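Local coordinates for protein SAM dependent methyltransferase (Aquifex aeolicus, PDB 3DH0) that binds S-adenosylmethionine and probably transfers its methyl group to a substrate, at residues Asp43-Leu55 against Tyr77-Val90. Residues are numbered along the deposited sequence; the frame is centred on the assembly and turned at random.
Sequences DVGTGAGFYLPYL and YAWEKVNKLGLKNV. With SAM (S-adenosylmethionine), chain C.
With CG of Tyr77 trans to its backbone N (chi1 -173°), the phenol ring of Tyr77 lies beside Ala48, while Lys81, also trans at chi1 (156°) but bent at chi2 and chi3, turns so that its CE comes beside the carbonyl oxygens of Ala48 and Gly49. The edge of the tyrosine ring meets the carbonyl O of Ala48, which lies in the ring plane; the Ala48 methyl sits off that plane, with CB 3.6 Å from CE2 of Tyr77. That same oxygen receives a CA-H...O contact from Ala78, with 3.6 Å between Ala78 CA and Ala48 O and 143° at the hydrogen. The ammonium of Lys81 goes on to a salt bridge with Asp16, whose carboxylate also bonds the Tyr77 hydroxyl. Gly49 lets the backbones come close, its CA being 4.6 Å from that of Ala78.

Further along, the contact is wholly apolar. The two methyls of Leu52 divide their work, CD1 reaching Val82 CG1 at 4.2 Å and CD2 facing Val90 CG1; beyond Leu52, the Pro53 ring packs by CG at 3.5 Å from Leu85 CD1 and also meets Leu87. The Leu52-Val82 and Pro53-Leu85 pairs set helix 72-85 against the start of helix 52-59, and Leu52 also reaches strand 64-69. On the cofactor side, Gly45 O accepts a 2.8 Å hydrogen bond from SAM N, and Gly47 N hydrogen-bonds the carboxylate of Asp69, which also binds SAM. The sequence DVGTGAG, running from the end of strand 40-43 into the loop, and the 3-2-1-4-5-7-6 strand order fit the glycine-rich first motif of the class I, Rossmann-like methyltransferase fold.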
loop_
_atom_site.group_PDB
_atom_site.type_symbol
_atom_site.label_atom_id
_atom_site.label_comp_id
_atom_site.label_asym_id
_atom_site.label_seq_id
_atom_site.Cartn_x
_atom_site.Cartn_y
_atom_site.Cartn_z
ATOM N N ASP A 43 3.770 0.325 4.148
ATOM C CA ASP A 43 2.728 1.034 3.417
ATOM C C ASP A 43 3.474 1.762 2.316
ATOM O O ASP A 43 4.067 2.801 2.558
ATOM C CB ASP A 43 2.038 2.028 4.355
ATOM C CG ASP A 43 0.821 2.696 3.730
ATOM O OD1 ASP A 43 0.340 2.222 2.677
ATOM O OD2 ASP A 43 0.334 3.699 4.307
ATOM N N VAL A 44 3.440 1.212 1.110
ATOM C CA VAL A 44 4.182 1.781 -0.010
ATOM C C VAL A 44 3.866 3.228 -0.427
ATOM O O VAL A 44 4.659 4.127 -0.159
ATOM C CB VAL A 44 4.124 0.819 -1.210
ATOM C CG1 VAL A 44 4.919 1.363 -2.371
ATOM C CG2 VAL A 44 4.705 -0.517 -0.788
ATOM N N GLY A 45 2.750 3.490 -1.087
ATOM C CA GLY A 45 2.488 4.879 -1.434
ATOM C C GLY A 45 1.701 5.511 -0.305
ATOM O O GLY A 45 0.499 5.750 -0.427
ATOM N N THR A 46 2.377 5.787 0.802
ATOM C CA THR A 46 1.702 6.338 1.958
ATOM C C THR A 46 0.929 7.628 1.679
ATOM O O THR A 46 -0.088 7.890 2.313
ATOM C CB THR A 46 2.686 6.546 3.108
ATOM O OG1 THR A 46 1.969 6.518 4.341
ATOM C CG2 THR A 46 3.393 7.877 2.978
ATOM N N GLY A 47 1.409 8.421 0.730
ATOM C CA GLY A 47 0.737 9.658 0.375
ATOM C C GLY A 47 0.435 10.602 1.524
ATOM O O GLY A 47 1.337 11.148 2.149
ATOM N N ALA A 48 -0.847 10.810 1.796
ATOM C CA ALA A 48 -1.256 11.683 2.884
ATOM C C ALA A 48 -1.242 10.934 4.224
ATOM O O ALA A 48 -1.319 11.539 5.282
ATOM C CB ALA A 48 -2.651 12.239 2.599
ATOM N N GLY A 49 -1.137 9.611 4.155
ATOM C CA GLY A 49 -1.129 8.791 5.350
ATOM C C GLY A 49 -2.546 8.480 5.776
ATOM O O GLY A 49 -2.811 8.253 6.956
ATOM N N PHE A 50 -3.455 8.470 4.802
ATOM C CA PHE A 50 -4.871 8.220 5.039
ATOM C C PHE A 50 -5.159 6.919 5.765
ATOM O O PHE A 50 -5.797 6.929 6.806
ATOM C CB PHE A 50 -5.642 8.246 3.723
ATOM C CG PHE A 50 -7.117 8.072 3.895
ATOM C CD1 PHE A 50 -7.879 9.065 4.507
ATOM C CD2 PHE A 50 -7.746 6.899 3.489
ATOM C CE1 PHE A 50 -9.252 8.892 4.714
ATOM C CE2 PHE A 50 -9.121 6.711 3.691
ATOM C CZ PHE A 50 -9.874 7.710 4.306
ATOM N N TYR A 51 -4.697 5.801 5.219
ATOM C CA TYR A 51 -4.914 4.503 5.848
ATOM C C TYR A 51 -4.000 4.204 7.043
ATOM O O TYR A 51 -4.126 3.167 7.671
ATOM C CB TYR A 51 -4.765 3.395 4.810
ATOM C CG TYR A 51 -5.826 3.428 3.747
ATOM C CD1 TYR A 51 -7.155 3.160 4.058
ATOM C CD2 TYR A 51 -5.516 3.750 2.435
ATOM C CE1 TYR A 51 -8.145 3.218 3.086
ATOM C CE2 TYR A 51 -6.510 3.809 1.454
ATOM C CZ TYR A 51 -7.813 3.543 1.794
ATOM O OH TYR A 51 -8.799 3.608 0.857
ATOM N N LEU A 52 -3.096 5.119 7.367
ATOM C CA LEU A 52 -2.173 4.909 8.478
ATOM C C LEU A 52 -2.833 4.694 9.841
ATOM O O LEU A 52 -2.390 3.856 10.629
ATOM C CB LEU A 52 -1.153 6.060 8.547
ATOM C CG LEU A 52 0.001 6.008 7.519
ATOM C CD1 LEU A 52 0.972 7.170 7.735
ATOM C CD2 LEU A 52 0.735 4.683 7.642
ATOM N N PRO A 53 -3.887 5.456 10.151
ATOM C CA PRO A 53 -4.531 5.246 11.453
ATOM C C PRO A 53 -5.024 3.805 11.598
ATOM O O PRO A 53 -5.114 3.267 12.699
ATOM C CB PRO A 53 -5.686 6.242 11.419
ATOM C CG PRO A 53 -5.102 7.376 10.644
ATOM C CD PRO A 53 -4.400 6.678 9.504
ATOM N N TYR A 54 -5.333 3.193 10.463
ATOM C CA TYR A 54 -5.839 1.835 10.420
ATOM C C TYR A 54 -4.764 0.816 10.665
ATOM O O TYR A 54 -4.833 0.053 11.610
ATOM C CB TYR A 54 -6.508 1.604 9.073
ATOM C CG TYR A 54 -7.680 2.522 8.889
ATOM C CD1 TYR A 54 -8.876 2.280 9.558
ATOM C CD2 TYR A 54 -7.563 3.699 8.142
ATOM C CE1 TYR A 54 -9.923 3.175 9.506
ATOM C CE2 TYR A 54 -8.617 4.614 8.087
ATOM C CZ TYR A 54 -9.796 4.336 8.782
ATOM O OH TYR A 54 -10.835 5.235 8.784
ATOM N N LEU A 55 -3.771 0.810 9.791
ATOM C CA LEU A 55 -2.633 -0.087 9.912
ATOM C C LEU A 55 -2.049 0.018 11.324
ATOM O O LEU A 55 -1.713 -0.978 11.956
ATOM C CB LEU A 55 -1.577 0.317 8.890
ATOM C CG LEU A 55 -2.015 0.257 7.427
ATOM C CD1 LEU A 55 -0.997 0.979 6.557
ATOM C CD2 LEU A 55 -2.186 -1.199 7.000
ATOM N N TYR A 77 3.800 15.480 5.033
ATOM C CA TYR A 77 2.385 15.616 5.317
ATOM C C TYR A 77 1.937 14.445 6.183
ATOM O O TYR A 77 1.245 14.633 7.188
ATOM C CB TYR A 77 1.587 15.622 4.019
ATOM C CG TYR A 77 0.127 15.930 4.214
ATOM C CD1 TYR A 77 -0.354 17.236 4.109
ATOM C CD2 TYR A 77 -0.788 14.912 4.499
ATOM C CE1 TYR A 77 -1.703 17.517 4.276
ATOM C CE2 TYR A 77 -2.136 15.190 4.669
ATOM C CZ TYR A 77 -2.584 16.490 4.554
ATOM O OH TYR A 77 -3.917 16.756 4.712
ATOM N N ALA A 78 2.328 13.238 5.780
ATOM C CA ALA A 78 1.980 12.023 6.515
ATOM C C ALA A 78 2.595 12.038 7.907
ATOM O O ALA A 78 2.001 11.566 8.864
ATOM C CB ALA A 78 2.461 10.794 5.753
ATOM N N TRP A 79 3.796 12.582 8.011
ATOM C CA TRP A 79 4.471 12.663 9.286
ATOM C C TRP A 79 3.677 13.546 10.242
ATOM O O TRP A 79 3.376 13.133 11.358
ATOM C CB TRP A 79 5.877 13.224 9.086
ATOM C CG TRP A 79 6.631 13.382 10.348
ATOM C CD1 TRP A 79 7.193 14.522 10.822
ATOM C CD2 TRP A 79 6.873 12.373 11.327
ATOM N NE1 TRP A 79 7.770 14.290 12.045
ATOM C CE2 TRP A 79 7.587 12.975 12.377
ATOM C CE3 TRP A 79 6.550 11.013 11.419
ATOM C CZ2 TRP A 79 7.985 12.268 13.512
ATOM C CZ3 TRP A 79 6.945 10.305 12.549
ATOM C CH2 TRP A 79 7.655 10.934 13.580
ATOM N N GLU A 80 3.336 14.759 9.808
ATOM C CA GLU A 80 2.584 15.662 10.659
ATOM C C GLU A 80 1.276 14.985 11.037
ATOM O O GLU A 80 0.694 15.246 12.082
ATOM C CB GLU A 80 2.308 16.990 9.951
ATOM C CG GLU A 80 1.386 17.893 10.763
ATOM C CD GLU A 80 1.410 19.353 10.342
ATOM O OE1 GLU A 80 1.174 19.653 9.146
ATOM O OE2 GLU A 80 1.651 20.218 11.217
ATOM N N LYS A 81 0.818 14.094 10.184
ATOM C CA LYS A 81 -0.407 13.392 10.468
ATOM C C LYS A 81 -0.246 12.491 11.678
ATOM O O LYS A 81 -1.014 12.589 12.624
ATOM C CB LYS A 81 -0.836 12.557 9.262
ATOM C CG LYS A 81 -1.731 11.388 9.627
ATOM C CD LYS A 81 -3.160 11.602 9.179
ATOM C CE LYS A 81 -3.274 11.459 7.680
ATOM N NZ LYS A 81 -4.612 11.848 7.190
ATOM N N VAL A 82 0.751 11.611 11.661
ATOM C CA VAL A 82 0.928 10.707 12.784
ATOM C C VAL A 82 1.079 11.444 14.100
ATOM O O VAL A 82 0.615 10.964 15.140
ATOM C CB VAL A 82 2.153 9.763 12.610
ATOM C CG1 VAL A 82 2.163 9.169 11.214
ATOM C CG2 VAL A 82 3.426 10.501 12.923
ATOM N N ASN A 83 1.718 12.608 14.064
ATOM C CA ASN A 83 1.916 13.368 15.288
ATOM C C ASN A 83 0.668 14.048 15.736
ATOM O O ASN A 83 0.457 14.268 16.923
ATOM C CB ASN A 83 2.983 14.426 15.106
ATOM C CG ASN A 83 4.346 13.840 15.036
ATOM O OD1 ASN A 83 4.718 13.245 14.024
ATOM N ND2 ASN A 83 5.109 13.974 16.119
ATOM N N LYS A 84 -0.155 14.396 14.768
ATOM C CA LYS A 84 -1.385 15.077 15.053
ATOM C C LYS A 84 -2.352 14.097 15.680
ATOM O O LYS A 84 -3.109 14.452 16.581
ATOM C CB LYS A 84 -1.934 15.642 13.756
ATOM C CG LYS A 84 -2.977 16.714 13.901
ATOM C CD LYS A 84 -3.010 17.564 12.636
ATOM C CE LYS A 84 -1.687 18.335 12.470
ATOM N NZ LYS A 84 -1.597 19.012 11.139
ATOM N N LEU A 85 -2.298 12.852 15.218
ATOM C CA LEU A 85 -3.201 11.815 15.705
ATOM C C LEU A 85 -2.663 11.010 16.875
ATOM O O LEU A 85 -3.424 10.320 17.548
ATOM C CB LEU A 85 -3.579 10.865 14.568
ATOM C CG LEU A 85 -4.253 11.484 13.331
ATOM C CD1 LEU A 85 -4.654 10.389 12.360
ATOM C CD2 LEU A 85 -5.464 12.298 13.740
ATOM N N GLY A 86 -1.360 11.096 17.119
ATOM C CA GLY A 86 -0.775 10.360 18.219
ATOM C C GLY A 86 -0.479 8.905 17.916
ATOM O O GLY A 86 -0.563 8.059 18.812
ATOM N N LEU A 87 -0.136 8.603 16.665
ATOM C CA LEU A 87 0.196 7.239 16.261
ATOM C C LEU A 87 1.666 6.959 16.600
ATOM O O LEU A 87 2.571 7.297 15.841
ATOM C CB LEU A 87 -0.045 7.078 14.757
ATOM C CG LEU A 87 -1.466 7.401 14.257
ATOM C CD1 LEU A 87 -1.516 7.321 12.744
ATOM C CD2 LEU A 87 -2.483 6.433 14.873
ATOM N N LYS A 88 1.895 6.322 17.743
ATOM C CA LYS A 88 3.245 6.030 18.213
ATOM C C LYS A 88 4.039 4.916 17.528
ATOM O O LYS A 88 5.259 4.924 17.574
ATOM C CB LYS A 88 3.201 5.768 19.719
ATOM C CG LYS A 88 2.560 6.902 20.507
ATOM C CD LYS A 88 3.470 8.128 20.687
ATOM C CE LYS A 88 4.489 7.920 21.805
ATOM N NZ LYS A 88 4.992 9.211 22.366
ATOM N N ASN A 89 3.371 3.968 16.888
ATOM C CA ASN A 89 4.085 2.874 16.243
ATOM C C ASN A 89 4.355 3.080 14.761
ATOM O O ASN A 89 4.691 2.131 14.048
ATOM C CB ASN A 89 3.312 1.573 16.422
ATOM C CG ASN A 89 1.940 1.608 15.770
ATOM O OD1 ASN A 89 1.231 0.604 15.754
ATOM N ND2 ASN A 89 1.557 2.762 15.234
ATOM N N VAL A 90 4.213 4.310 14.282
ATOM C CA VAL A 90 4.440 4.553 12.872
ATOM C C VAL A 90 5.701 5.330 12.587
ATOM O O VAL A 90 5.977 6.352 13.206
ATOM C CB VAL A 90 3.273 5.299 12.221
ATOM C CG1 VAL A 90 3.488 5.370 10.708
ATOM C CG2 VAL A 90 1.978 4.601 12.547
HETATM N N SAM C . -2.251 5.160 -0.725
HETATM C CA SAM C . -2.594 6.582 -0.418
HETATM C C SAM C . -3.930 6.665 0.283
HETATM O O SAM C . -4.547 5.622 0.501
HETATM O OXT SAM C . -4.313 7.839 0.599
HETATM C CB SAM C . -2.643 7.391 -1.711
HETATM C CG SAM C . -1.477 7.043 -2.544
HETATM S SD SAM C . -1.232 7.824 -4.162
HETATM C CE SAM C . -2.538 7.093 -5.151
HETATM C "C5'" SAM C . 0.230 7.045 -4.663
HETATM C "C4'" SAM C . 1.496 7.514 -3.974
HETATM O "O4'" SAM C . 2.518 6.676 -4.502
HETATM C "C3'" SAM C . 1.950 8.916 -4.424
HETATM O "O3'" SAM C . 1.786 9.757 -3.246
HETATM C "C2'" SAM C . 3.429 8.801 -4.737
HETATM O "O2'" SAM C . 4.313 9.790 -4.254
HETATM C "C1'" SAM C . 3.710 7.323 -4.322
HETATM N N9 SAM C . 4.680 6.581 -5.104
HETATM C C8 SAM C . 4.846 6.487 -6.471
HETATM N N7 SAM C . 5.820 5.705 -6.816
HETATM C C5 SAM C . 6.341 5.249 -5.606
HETATM C C6 SAM C . 7.410 4.361 -5.287
HETATM N N6 SAM C . 8.161 3.776 -6.244
HETATM N N1 SAM C . 7.676 4.104 -3.948
HETATM C C2 SAM C . 6.899 4.714 -3.021
HETATM N N3 SAM C . 5.878 5.555 -3.217
HETATM C C4 SAM C . 5.647 5.781 -4.540
#